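Local coordinates for lovastatin nonaketide synthase, polyketide synthase component (Aspergillus terreus, PDB 7CPX), which builds the polyketide precursor of lovastatin, dihydromonacolin L, from nine malonyl-CoA units, as a homodimeric multidomain synthase that works with bound LovC, at residues Q118-T123 / F168-P173; G122-V127 / G198-A203; R1835-L1840 / I1915-P1920; F1888-Q1893 / E1910-I1915. The protein carries 2 engineered substitutions. One frame throughout, in Å; residues are numbered along the deposited sequence.

Following the chain from the N terminus, interaction 1 closes the span between 123 and 168, joining the end of helix 117-120 to the loop leading into strand 174-177. Interaction 2 starts from the same stretch, sharing Gly-122 and Thr-123, and closes the longer span from 127 to 198 at the approach to strand 203-209. With centres 7 Å apart, the two tie strands 174-177, 126-131 and 203-209 together in the ketosynthase. About 104 Å from interaction 1, centre to centre, interaction 3 closes the helix-free loop between 1840 and 1915, bringing the approach to strand 1838-1842 to strand 1915-1918. Nested inside it, interaction 4 joins strand 1887-1898 to the loop after strand 1901-1909; the two share Ile-1915.

Interaction 1 (Q118-T123 / F168-P173); sequences QDLQGT and FDWHGP
Gly-122 N donates to Asp-169 O at 2.6 Å, and His-171 N to Thr-123 O at 2.8 Å. These two backbone hydrogen bonds join a type II beta turn, Leu-120 to Thr-123, to the loop before strand 174-177 of the thiolase-fold ketosynthase. Their geometry differs: the glycine N-H arrives from above the carbonyl plane of Asp-169, 38° out of it, whereas the backbone N-H of His-171 lies nearly along the C=O axis of Thr-123. Gly-122 has the positive phi, 89°, expected at the third position of such a turn. A CA-H...O contact runs from Gln-121 CA to Phe-168 O at 3.4 Å. Outside the backbone, Asp-169 sets CG opposite its own N (chi1 -170°), which brings the carboxylate against Gly-122 and across the Gln-121 chain at a slant, Asp-169 OD2 being 3.4 Å from Gln-121 CG. The amide end of Gln-121 reaches Arg-280 of the second subunit through OE1, and Asp-169 and His-171 pack on Gly-279 of that subunit, so the contact borders the dimer interface. Behind the turn, Leu-120 and Trp-170 run side by side, pointing the same way, and Val-106 and Val-110 of helix 97-113 back the pair. The leucine spans the indole from the pyrrole nitrogen to the six-membered ring: CB is 3.4 Å from Trp-170 NE1, and CD1 is 4.0 Å from Trp-170 CZ2.

Interaction 2 (G122-V127 / G198-A203); sequences GTSTAV and GQSSMA
Ser-124 and Ser-200 carry the side-chain hydrogen bonds of this contact, and each hydroxyl donates to a main-chain oxygen of the other segment. Ser-200 OG approaches Ser-124 O at 2.8 Å with a C=O...donor angle of 171°, while Ser-124 OG meets Gln-199 O at 2.6 Å, tilted from that carbonyl plane. The serine of the first segment reaches its acceptor because OG stands opposite the backbone N (chi1 -179°). Ser-200 OG is also bonded to Gln-194 NE2 of helix 183-196, so the hydroxyl has two partners. The third hydrogen bond is purely backbone: Ala-126 N to Met-202 O, 3.0 Å and fairly straight at 163°. As Ala-126 is also backbone-bonded to Ile-204, it straddles Ala-203, the pattern of a parallel beta bridge. CA-H...O contacts supplement this pairing, with Thr-125 CA 3.2 Å from Met-202 O and Ala-203 CA 3.4 Å from Ala-126 O. Among apolar groups, the CB atoms of Ala-126 and Ala-203 meet at 4.1 Å on one face of the sheet. Thr-125 and Met-202 cross at a slant, the methionine chain bending at chi3 so that CE lies 3.9 Å from Thr-125 CG2. In the ketosynthase, a thiolase fold, the bridge begins the pairing of strand 126-131 with strand 203-209; Ala-203 rests on Ala-191 and Leu-195 of helix 183-196, while Met-202 touches Val-252 of strand 247-255.

Interaction 3 (R1835-L1840 / I1915-P1920); sequences RAPVAL and IVHVRP
Pro-1837 and Ile-1915 make the sound part of this contact, at the start of strand 1915-1918. This region is probably the inactive enoylreductase-like part of the synthase, and the contact joins the approach to the two-stranded antiparallel sheet 1838-1842/1849-1853 to a curled mixed sheet. Along the first segment, Arg-1835 comes first: NE of its side chain forms a salt bridge with Asp-1832, while its carbonyl carbon is modelled implausibly near Ile-1915 CD1, so that approach is doubtful. The isoleucine does send a straight arm toward the main chain of Arg-1835 and Ala-1836, CG1 being anti to its carbonyl carbon (chi1 -56°) and CD1 extending onward with chi2 179°, though how closely it arrives is unsure. Pro-1837 then supplies most of the first segment's buried surface, just before Val-1838, backbone-bonded to Ser-1914, enters its strand. The proline ring lies obliquely across the branch point of the isoleucine, Pro-1837 CG being 4.0 Å from Ile-1915 CB, and Pro-1837 CB is 3.7 Å from Ile-1915 O. The same ring borders His-1917, whose ND1 is hydrogen-bonded to Thr-1870 OG1 and whose other nitrogen, NE2, sits 4.2 Å from Pro-1837 CG.

Interaction 4 (F1888-Q1893 / E1910-I1915); sequences FFYLVQ and ERNASI
Arg-1911, whose backbone N lies 3.9 Å from Tyr-1890 CD2, donates through NH1 to two main-chain oxygens, those of Glu-1910 and Ser-2070. The bond from Arg-1911 NH1 to Glu-1910 O measures 2.7 Å and is bent, 130° at the hydrogen, with the nitrogen above the carbonyl plane. The NH2 branch forms a salt bridge with Glu-2150, which adds a further partner and would be expected to hold the guanidinium in place. At the edge of the Tyr-1890 ring, in its plane, Glu-1910 C lies 4.0 Å from Tyr-1890 CD2. Over one face of that ring sits Asn-1912: its CB is 3.5 Å from the Tyr-1890 centroid, a CH-pi contact almost exactly over the centre. The contact spans a beta hairpin in a curled mixed sheet. Strand 1887-1898 pairs antiparallel with strand 1901-1909, Tyr-1890 being backbone-bonded to Ala-1909, and the loop that follows folds back over the tyrosine before entering strand 1915-1918. Asn-1912, the turning residue with positive phi, directs CG opposite its backbone N (chi1 -171°), and CB and the amide lie over the ring, with the amide and ring planes only 18° apart; Ser-1876 OG bonds its OD1. One strand position back, Phe-1889 and Glu-1910 run side by side, pointing the same way. The glutamate chain is extended, with CG 3.6 Å from Phe-1889 CD2 and OE2 3.4 Å from Phe-1889 CE2, the oxygen lying near the ring plane at its edge.

Interaction 1 (Q118-T123 / F168-P173)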
loop_
_atom_site.group_PDB
_atom_site.type_symbol
_atom_site.label_atom_id
_atom_site.label_comp_id
_atom_site.label_asym_id
_atom_site.label_seq_id
_atom_site.Cartn_x
_atom_site.Cartn_y
_atom_site.Cartn_z
ATOM N N GLN A 118 -11.530 20.968 -47.362
ATOM C CA GLN A 118 -11.108 20.410 -48.641
ATOM C C GLN A 118 -10.130 21.338 -49.347
ATOM O O GLN A 118 -9.143 20.882 -49.938
ATOM C CB GLN A 118 -12.325 20.145 -49.528
ATOM C CG GLN A 118 -13.212 19.003 -49.056
ATOM C CD GLN A 118 -14.010 19.349 -47.816
ATOM O OE1 GLN A 118 -14.170 20.520 -47.472
ATOM N NE2 GLN A 118 -14.514 18.328 -47.132
ATOM N N ASP A 119 -10.390 22.647 -49.303
ATOM C CA ASP A 119 -9.498 23.596 -49.961
ATOM C C ASP A 119 -8.104 23.547 -49.352
ATOM O O ASP A 119 -7.101 23.530 -50.075
ATOM C CB ASP A 119 -10.077 25.007 -49.865
ATOM C CG ASP A 119 -9.252 26.029 -50.623
ATOM O OD1 ASP A 119 -8.296 25.630 -51.321
ATOM O OD2 ASP A 119 -9.561 27.235 -50.522
ATOM N N LEU A 120 -8.020 23.527 -48.021
ATOM C CA LEU A 120 -6.731 23.435 -47.350
ATOM C C LEU A 120 -6.179 22.018 -47.340
ATOM O O LEU A 120 -4.973 21.838 -47.145
ATOM C CB LEU A 120 -6.851 23.941 -45.913
ATOM C CG LEU A 120 -7.424 25.347 -45.743
ATOM C CD1 LEU A 120 -7.676 25.632 -44.276
ATOM C CD2 LEU A 120 -6.488 26.384 -46.335
ATOM N N GLN A 121 -7.029 21.015 -47.541
ATOM C CA GLN A 121 -6.582 19.630 -47.533
ATOM C C GLN A 121 -5.489 19.415 -48.567
ATOM O O GLN A 121 -5.704 19.610 -49.767
ATOM C CB GLN A 121 -7.770 18.705 -47.801
ATOM C CG GLN A 121 -7.398 17.276 -48.153
ATOM C CD GLN A 121 -8.586 16.338 -48.077
ATOM O OE1 GLN A 121 -9.119 16.081 -46.998
ATOM N NE2 GLN A 121 -9.011 15.826 -49.225
ATOM N N GLY A 122 -4.310 19.012 -48.095
ATOM C CA GLY A 122 -3.178 18.759 -48.958
ATOM C C GLY A 122 -2.294 19.955 -49.229
ATOM O O GLY A 122 -1.276 19.806 -49.918
ATOM N N THR A 123 -2.640 21.131 -48.716
ATOM C CA THR A 123 -1.837 22.316 -48.961
ATOM C C THR A 123 -0.640 22.351 -48.014
ATOM O O THR A 123 -0.446 21.470 -47.172
ATOM C CB THR A 123 -2.680 23.581 -48.801
ATOM O OG1 THR A 123 -1.995 24.693 -49.392
ATOM C CG2 THR A 123 -2.926 23.873 -47.337
ATOM N N PHE A 168 -6.090 17.713 -41.014
ATOM C CA PHE A 168 -6.372 18.626 -42.112
ATOM C C PHE A 168 -5.525 18.346 -43.346
ATOM O O PHE A 168 -5.620 19.097 -44.322
ATOM C CB PHE A 168 -6.159 20.073 -41.661
ATOM C CG PHE A 168 -7.080 20.506 -40.558
ATOM C CD1 PHE A 168 -8.351 20.969 -40.841
ATOM C CD2 PHE A 168 -6.675 20.455 -39.238
ATOM C CE1 PHE A 168 -9.201 21.370 -39.832
ATOM C CE2 PHE A 168 -7.518 20.855 -38.222
ATOM C CZ PHE A 168 -8.785 21.312 -38.518
ATOM N N ASP A 169 -4.703 17.298 -43.325
ATOM C CA ASP A 169 -3.888 16.926 -44.480
ATOM C C ASP A 169 -2.967 18.073 -44.885
ATOM O O ASP A 169 -2.756 18.341 -46.069
ATOM C CB ASP A 169 -4.771 16.497 -45.653
ATOM C CG ASP A 169 -3.983 15.870 -46.786
ATOM O OD1 ASP A 169 -2.738 15.845 -46.709
ATOM O OD2 ASP A 169 -4.612 15.403 -47.759
ATOM N N TRP A 170 -2.420 18.763 -43.892
ATOM C CA TRP A 170 -1.498 19.860 -44.131
ATOM C C TRP A 170 -0.071 19.341 -44.227
ATOM O O TRP A 170 0.290 18.338 -43.605
ATOM C CB TRP A 170 -1.603 20.902 -43.020
ATOM C CG TRP A 170 -2.916 21.611 -42.995
ATOM C CD1 TRP A 170 -3.834 21.668 -43.998
ATOM C CD2 TRP A 170 -3.462 22.362 -41.909
ATOM N NE1 TRP A 170 -4.916 22.412 -43.608
ATOM C CE2 TRP A 170 -4.713 22.851 -42.327
ATOM C CE3 TRP A 170 -3.015 22.671 -40.625
ATOM C CZ2 TRP A 170 -5.522 23.626 -41.506
ATOM C CZ3 TRP A 170 -3.816 23.441 -39.814
ATOM C CH2 TRP A 170 -5.056 23.911 -40.256
ATOM N N HIS A 171 0.741 20.039 -45.019
ATOM C CA HIS A 171 2.119 19.643 -45.260
ATOM C C HIS A 171 3.131 20.676 -44.792
ATOM O O HIS A 171 4.336 20.460 -44.966
ATOM C CB HIS A 171 2.333 19.361 -46.752
ATOM C CG HIS A 171 1.492 18.241 -47.279
ATOM N ND1 HIS A 171 1.053 17.203 -46.484
ATOM C CD2 HIS A 171 1.003 17.998 -48.517
ATOM C CE1 HIS A 171 0.333 16.369 -47.211
ATOM N NE2 HIS A 171 0.287 16.827 -48.448
ATOM N N GLY A 172 2.688 21.781 -44.209
ATOM C CA GLY A 172 3.600 22.774 -43.697
ATOM C C GLY A 172 4.203 22.352 -42.378
ATOM O O GLY A 172 3.847 21.323 -41.784
ATOM N N PRO A 173 5.144 23.158 -41.892
ATOM C CA PRO A 173 5.772 22.851 -40.603
ATOM C C PRO A 173 4.734 22.747 -39.496
ATOM O O PRO A 173 3.761 23.502 -39.457
ATOM C CB PRO A 173 6.722 24.031 -40.382
ATOM C CG PRO A 173 7.006 24.549 -41.738
ATOM C CD PRO A 173 5.769 24.317 -42.549
#

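Interaction 2 (G122-V127 / G198-A203)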
loop_
_atom_site.group_PDB
_atom_site.type_symbol
_atom_site.label_atom_id
_atom_site.label_comp_id
_atom_site.label_asym_id
_atom_site.label_seq_id
_atom_site.Cartn_x
_atom_site.Cartn_y
_atom_site.Cartn_z
ATOM N N GLY A 122 -4.310 19.012 -48.095
ATOM C CA GLY A 122 -3.178 18.759 -48.958
ATOM C C GLY A 122 -2.294 19.955 -49.229
ATOM O O GLY A 122 -1.276 19.806 -49.918
ATOM N N THR A 123 -2.640 21.131 -48.716
ATOM C CA THR A 123 -1.837 22.316 -48.961
ATOM C C THR A 123 -0.640 22.351 -48.014
ATOM O O THR A 123 -0.446 21.470 -47.172
ATOM C CB THR A 123 -2.680 23.581 -48.801
ATOM O OG1 THR A 123 -1.995 24.693 -49.392
ATOM C CG2 THR A 123 -2.926 23.873 -47.337
ATOM N N SER A 124 0.172 23.398 -48.158
ATOM C CA SER A 124 1.388 23.566 -47.377
ATOM C C SER A 124 1.161 24.365 -46.103
ATOM O O SER A 124 2.088 25.029 -45.624
ATOM C CB SER A 124 2.466 24.241 -48.225
ATOM O OG SER A 124 3.667 24.391 -47.488
ATOM N N THR A 125 -0.046 24.324 -45.549
ATOM C CA THR A 125 -0.334 25.074 -44.337
ATOM C C THR A 125 0.553 24.594 -43.197
ATOM O O THR A 125 0.744 23.390 -43.004
ATOM C CB THR A 125 -1.805 24.927 -43.959
ATOM O OG1 THR A 125 -2.621 25.603 -44.922
ATOM C CG2 THR A 125 -2.057 25.512 -42.584
ATOM N N ALA A 126 1.087 25.543 -42.438
ATOM C CA ALA A 126 1.948 25.243 -41.308
ATOM C C ALA A 126 1.140 25.242 -40.018
ATOM O O ALA A 126 0.013 25.733 -39.961
ATOM C CB ALA A 126 3.079 26.265 -41.210
ATOM N N VAL A 127 1.735 24.682 -38.971
ATOM C CA VAL A 127 1.135 24.667 -37.644
ATOM C C VAL A 127 2.227 24.926 -36.621
ATOM O O VAL A 127 3.318 24.352 -36.708
ATOM C CB VAL A 127 0.421 23.336 -37.350
ATOM C CG1 VAL A 127 -0.126 23.341 -35.939
ATOM C CG2 VAL A 127 -0.693 23.121 -38.344
ATOM N N GLY A 198 6.893 32.522 -47.768
ATOM C CA GLY A 198 6.074 32.134 -48.892
ATOM C C GLY A 198 5.914 30.643 -49.070
ATOM O O GLY A 198 5.216 30.218 -49.999
ATOM N N GLN A 199 6.535 29.833 -48.212
ATOM C CA GLN A 199 6.429 28.385 -48.325
ATOM C C GLN A 199 5.097 27.858 -47.813
ATOM O O GLN A 199 4.737 26.717 -48.125
ATOM C CB GLN A 199 7.573 27.719 -47.559
ATOM C CG GLN A 199 8.951 28.120 -48.050
ATOM C CD GLN A 199 10.056 27.663 -47.122
ATOM O OE1 GLN A 199 9.840 26.827 -46.245
ATOM N NE2 GLN A 199 11.247 28.219 -47.304
ATOM N N SER A 200 4.364 28.656 -47.042
ATOM C CA SER A 200 3.065 28.265 -46.510
ATOM C C SER A 200 2.083 29.401 -46.738
ATOM O O SER A 200 2.247 30.488 -46.172
ATOM C CB SER A 200 3.156 27.926 -45.020
ATOM O OG SER A 200 4.038 26.841 -44.798
ATOM N N SER A 201 1.067 29.152 -47.563
ATOM C CA SER A 201 0.031 30.152 -47.788
ATOM C C SER A 201 -0.765 30.443 -46.524
ATOM O O SER A 201 -1.392 31.503 -46.430
ATOM C CB SER A 201 -0.916 29.684 -48.894
ATOM O OG SER A 201 -2.061 30.513 -48.968
ATOM N N MET A 202 -0.750 29.531 -45.557
ATOM C CA MET A 202 -1.502 29.691 -44.326
ATOM C C MET A 202 -0.715 29.047 -43.197
ATOM O O MET A 202 0.093 28.144 -43.424
ATOM C CB MET A 202 -2.895 29.062 -44.448
ATOM C CG MET A 202 -3.720 29.076 -43.175
ATOM S SD MET A 202 -5.283 28.215 -43.408
ATOM C CE MET A 202 -5.402 27.291 -41.881
ATOM N N ALA A 203 -0.955 29.519 -41.978
ATOM C CA ALA A 203 -0.253 28.988 -40.816
ATOM C C ALA A 203 -1.149 29.112 -39.596
ATOM O O ALA A 203 -1.579 30.212 -39.248
ATOM C CB ALA A 203 1.064 29.726 -40.587
#

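Interaction 3 (R1835-L1840 / I1915-P1920)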
loop_
_atom_site.group_PDB
_atom_site.type_symbol
_atom_site.label_atom_id
_atom_site.label_comp_id
_atom_site.label_asym_id
_atom_site.label_seq_id
_atom_site.Cartn_x
_atom_site.Cartn_y
_atom_site.Cartn_z
ATOM N N ARG A 1835 28.267 -22.026 46.290
ATOM C CA ARG A 1835 28.029 -21.627 47.667
ATOM C C ARG A 1835 27.122 -20.415 47.802
ATOM O O ARG A 1835 26.671 -20.128 48.917
ATOM C CB ARG A 1835 29.362 -21.335 48.372
ATOM C CG ARG A 1835 30.270 -22.548 48.483
ATOM C CD ARG A 1835 31.654 -22.164 48.974
ATOM N NE ARG A 1835 32.361 -21.331 48.008
ATOM C CZ ARG A 1835 33.574 -20.830 48.196
ATOM N NH1 ARG A 1835 34.251 -21.053 49.312
ATOM N NH2 ARG A 1835 34.124 -20.086 47.240
ATOM N N ALA A 1836 26.841 -19.699 46.713
ATOM C CA ALA A 1836 25.932 -18.567 46.735
ATOM C C ALA A 1836 24.708 -18.877 45.888
ATOM O O ALA A 1836 24.861 -19.366 44.760
ATOM C CB ALA A 1836 26.623 -17.306 46.209
ATOM N N PRO A 1837 23.493 -18.623 46.375
ATOM C CA PRO A 1837 22.305 -18.920 45.559
ATOM C C PRO A 1837 22.332 -18.160 44.244
ATOM O O PRO A 1837 22.375 -16.928 44.215
ATOM C CB PRO A 1837 21.142 -18.471 46.452
ATOM C CG PRO A 1837 21.682 -18.514 47.831
ATOM C CD PRO A 1837 23.127 -18.146 47.719
ATOM N N VAL A 1838 22.308 -18.911 43.146
ATOM C CA VAL A 1838 22.269 -18.353 41.801
ATOM C C VAL A 1838 21.116 -19.010 41.059
ATOM O O VAL A 1838 21.101 -20.235 40.890
ATOM C CB VAL A 1838 23.590 -18.568 41.049
ATOM C CG1 VAL A 1838 23.438 -18.170 39.595
ATOM C CG2 VAL A 1838 24.698 -17.770 41.705
ATOM N N ALA A 1839 20.168 -18.198 40.605
ATOM C CA ALA A 1839 18.981 -18.686 39.920
ATOM C C ALA A 1839 19.121 -18.510 38.416
ATOM O O ALA A 1839 19.554 -17.459 37.934
ATOM C CB ALA A 1839 17.737 -17.951 40.414
ATOM N N LEU A 1840 18.750 -19.550 37.677
ATOM C CA LEU A 1840 18.721 -19.498 36.218
ATOM C C LEU A 1840 17.402 -18.854 35.821
ATOM O O LEU A 1840 16.438 -19.522 35.446
ATOM C CB LEU A 1840 18.883 -20.894 35.629
ATOM C CG LEU A 1840 18.979 -21.029 34.110
ATOM C CD1 LEU A 1840 19.659 -19.832 33.474
ATOM C CD2 LEU A 1840 19.739 -22.296 33.775
ATOM N N ILE A 1915 21.398 -23.011 44.763
ATOM C CA ILE A 1915 21.049 -23.220 46.161
ATOM C C ILE A 1915 19.609 -22.770 46.358
ATOM O O ILE A 1915 19.244 -21.654 45.976
ATOM C CB ILE A 1915 21.996 -22.463 47.109
ATOM C CG1 ILE A 1915 23.442 -22.884 46.837
ATOM C CG2 ILE A 1915 21.624 -22.735 48.560
ATOM C CD1 ILE A 1915 24.468 -22.187 47.699
ATOM N N VAL A 1916 18.800 -23.640 46.953
ATOM C CA VAL A 1916 17.379 -23.398 47.159
ATOM C C VAL A 1916 17.079 -23.496 48.647
ATOM O O VAL A 1916 17.769 -24.194 49.393
ATOM C CB VAL A 1916 16.518 -24.401 46.360
ATOM C CG1 VAL A 1916 15.092 -24.435 46.893
ATOM C CG2 VAL A 1916 16.533 -24.045 44.886
ATOM N N HIS A 1917 16.037 -22.791 49.073
ATOM C CA HIS A 1917 15.522 -22.872 50.437
ATOM C C HIS A 1917 14.053 -23.268 50.334
ATOM O O HIS A 1917 13.195 -22.426 50.052
ATOM C CB HIS A 1917 15.705 -21.547 51.169
ATOM C CG HIS A 1917 17.094 -20.999 51.073
ATOM N ND1 HIS A 1917 18.156 -21.534 51.770
ATOM C CD2 HIS A 1917 17.598 -19.966 50.356
ATOM C CE1 HIS A 1917 19.252 -20.852 51.489
ATOM N NE2 HIS A 1917 18.941 -19.896 50.633
ATOM N N VAL A 1918 13.764 -24.548 50.562
ATOM C CA VAL A 1918 12.439 -25.105 50.309
ATOM C C VAL A 1918 11.986 -25.910 51.519
ATOM O O VAL A 1918 12.790 -26.598 52.155
ATOM C CB VAL A 1918 12.430 -25.984 49.043
ATOM C CG1 VAL A 1918 13.270 -27.229 49.258
ATOM C CG2 VAL A 1918 11.008 -26.355 48.665
ATOM N N ARG A 1919 10.690 -25.841 51.817
ATOM C CA ARG A 1919 10.151 -26.553 52.962
ATOM C C ARG A 1919 10.316 -28.062 52.773
ATOM O O ARG A 1919 10.325 -28.556 51.642
ATOM C CB ARG A 1919 8.675 -26.215 53.162
ATOM C CG ARG A 1919 8.430 -25.081 54.145
ATOM C CD ARG A 1919 6.949 -24.891 54.447
ATOM N NE ARG A 1919 6.252 -24.172 53.385
ATOM C CZ ARG A 1919 5.303 -24.681 52.609
ATOM N NH1 ARG A 1919 4.879 -25.928 52.751
ATOM N NH2 ARG A 1919 4.756 -23.916 51.669
ATOM N N PRO A 1920 10.449 -28.819 53.866
ATOM C CA PRO A 1920 10.607 -30.276 53.728
ATOM C C PRO A 1920 9.433 -30.950 53.045
ATOM O O PRO A 1920 9.610 -32.026 52.461
ATOM C CB PRO A 1920 10.760 -30.757 55.179
ATOM C CG PRO A 1920 11.137 -29.546 55.959
ATOM C CD PRO A 1920 10.473 -28.397 55.276
#

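Interaction 4 (F1888-Q1893 / E1910-I1915)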
loop_
_atom_site.group_PDB
_atom_site.type_symbol
_atom_site.label_atom_id
_atom_site.label_comp_id
_atom_site.label_asym_id
_atom_site.label_seq_id
_atom_site.Cartn_x
_atom_site.Cartn_y
_atom_site.Cartn_z
ATOM N N PHE A 1888 3.573 -23.699 40.608
ATOM C CA PHE A 1888 4.628 -24.170 39.723
ATOM C C PHE A 1888 5.930 -24.253 40.500
ATOM O O PHE A 1888 6.345 -23.277 41.134
ATOM C CB PHE A 1888 4.787 -23.246 38.516
ATOM C CG PHE A 1888 3.651 -23.322 37.543
ATOM C CD1 PHE A 1888 2.470 -22.647 37.785
ATOM C CD2 PHE A 1888 3.765 -24.068 36.384
ATOM C CE1 PHE A 1888 1.423 -22.715 36.891
ATOM C CE2 PHE A 1888 2.724 -24.138 35.483
ATOM C CZ PHE A 1888 1.548 -23.462 35.738
ATOM N N PHE A 1889 6.568 -25.417 40.448
ATOM C CA PHE A 1889 7.808 -25.669 41.165
ATOM C C PHE A 1889 8.819 -26.291 40.216
ATOM O O PHE A 1889 8.468 -27.138 39.390
ATOM C CB PHE A 1889 7.580 -26.597 42.359
ATOM C CG PHE A 1889 6.481 -26.147 43.276
ATOM C CD1 PHE A 1889 5.164 -26.480 43.014
ATOM C CD2 PHE A 1889 6.764 -25.396 44.402
ATOM C CE1 PHE A 1889 4.150 -26.070 43.855
ATOM C CE2 PHE A 1889 5.755 -24.983 45.248
ATOM C CZ PHE A 1889 4.445 -25.320 44.974
ATOM N N TYR A 1890 10.073 -25.871 40.342
ATOM C CA TYR A 1890 11.156 -26.431 39.549
ATOM C C TYR A 1890 11.665 -27.698 40.219
ATOM O O TYR A 1890 12.011 -27.682 41.402
ATOM C CB TYR A 1890 12.298 -25.427 39.405
ATOM C CG TYR A 1890 11.925 -24.139 38.712
ATOM C CD1 TYR A 1890 11.993 -24.027 37.332
ATOM C CD2 TYR A 1890 11.535 -23.026 39.440
ATOM C CE1 TYR A 1890 11.668 -22.847 36.695
ATOM C CE2 TYR A 1890 11.208 -21.841 38.813
ATOM C CZ TYR A 1890 11.275 -21.756 37.440
ATOM O OH TYR A 1890 10.946 -20.577 36.811
ATOM N N LEU A 1891 11.718 -28.789 39.469
ATOM C CA LEU A 1891 12.231 -30.038 40.014
ATOM C C LEU A 1891 13.745 -29.934 40.131
ATOM O O LEU A 1891 14.438 -29.743 39.125
ATOM C CB LEU A 1891 11.825 -31.215 39.133
ATOM C CG LEU A 1891 12.086 -32.628 39.669
ATOM C CD1 LEU A 1891 13.562 -32.994 39.607
ATOM C CD2 LEU A 1891 11.567 -32.765 41.092
ATOM N N VAL A 1892 14.261 -30.061 41.351
ATOM C CA VAL A 1892 15.684 -29.909 41.615
ATOM C C VAL A 1892 16.192 -31.161 42.311
ATOM O O VAL A 1892 15.448 -31.857 43.007
ATOM C CB VAL A 1892 15.974 -28.658 42.473
ATOM C CG1 VAL A 1892 15.446 -27.413 41.786
ATOM C CG2 VAL A 1892 15.360 -28.810 43.856
ATOM N N GLN A 1893 17.474 -31.444 42.112
ATOM C CA GLN A 1893 18.160 -32.546 42.767
ATOM C C GLN A 1893 19.503 -32.041 43.264
ATOM O O GLN A 1893 20.149 -31.230 42.596
ATOM C CB GLN A 1893 18.357 -33.726 41.809
ATOM C CG GLN A 1893 19.111 -34.905 42.404
ATOM C CD GLN A 1893 19.338 -36.014 41.394
ATOM O OE1 GLN A 1893 19.133 -35.827 40.195
ATOM N NE2 GLN A 1893 19.764 -37.175 41.875
ATOM N N GLU A 1910 11.339 -23.384 44.160
ATOM C CA GLU A 1910 10.557 -22.275 43.637
ATOM C C GLU A 1910 11.404 -21.204 42.965
ATOM O O GLU A 1910 10.867 -20.149 42.614
ATOM C CB GLU A 1910 9.734 -21.629 44.762
ATOM C CG GLU A 1910 8.753 -22.574 45.430
ATOM C CD GLU A 1910 8.040 -21.937 46.607
ATOM O OE1 GLU A 1910 8.388 -20.792 46.965
ATOM O OE2 GLU A 1910 7.132 -22.579 47.174
ATOM N N ARG A 1911 12.705 -21.437 42.779
ATOM C CA ARG A 1911 13.594 -20.432 42.213
ATOM C C ARG A 1911 14.531 -20.957 41.135
ATOM O O ARG A 1911 15.119 -20.142 40.416
ATOM C CB ARG A 1911 14.439 -19.784 43.322
ATOM C CG ARG A 1911 13.651 -18.886 44.260
ATOM C CD ARG A 1911 13.314 -17.556 43.603
ATOM N NE ARG A 1911 12.411 -16.752 44.419
ATOM C CZ ARG A 1911 11.087 -16.802 44.353
ATOM N NH1 ARG A 1911 10.464 -17.616 43.515
ATOM N NH2 ARG A 1911 10.368 -16.014 45.147
ATOM N N ASN A 1912 14.691 -22.270 40.995
ATOM C CA ASN A 1912 15.585 -22.847 39.995
ATOM C C ASN A 1912 17.003 -22.310 40.168
ATOM O O ASN A 1912 17.597 -21.727 39.258
ATOM C CB ASN A 1912 15.076 -22.567 38.582
ATOM C CG ASN A 1912 15.848 -23.326 37.524
ATOM O OD1 ASN A 1912 16.462 -24.355 37.806
ATOM N ND2 ASN A 1912 15.826 -22.819 36.297
ATOM N N ALA A 1913 17.543 -22.515 41.364
ATOM C CA ALA A 1913 18.824 -21.943 41.741
ATOM C C ALA A 1913 19.796 -23.028 42.174
ATOM O O ALA A 1913 19.396 -24.111 42.613
ATOM C CB ALA A 1913 18.660 -20.923 42.871
ATOM N N SER A 1914 21.089 -22.719 42.042
ATOM C CA SER A 1914 22.122 -23.626 42.525
ATOM C C SER A 1914 21.897 -23.970 43.989
ATOM O O SER A 1914 22.175 -25.092 44.424
ATOM C CB SER A 1914 23.501 -22.996 42.331
ATOM O OG SER A 1914 23.625 -21.813 43.101
ATOM N N ILE A 1915 21.398 -23.011 44.763
ATOM C CA ILE A 1915 21.049 -23.220 46.161
ATOM C C ILE A 1915 19.609 -22.770 46.358
ATOM O O ILE A 1915 19.244 -21.654 45.976
ATOM C CB ILE A 1915 21.996 -22.463 47.109
ATOM C CG1 ILE A 1915 23.442 -22.884 46.837
ATOM C CG2 ILE A 1915 21.624 -22.735 48.560
ATOM C CD1 ILE A 1915 24.468 -22.187 47.699
#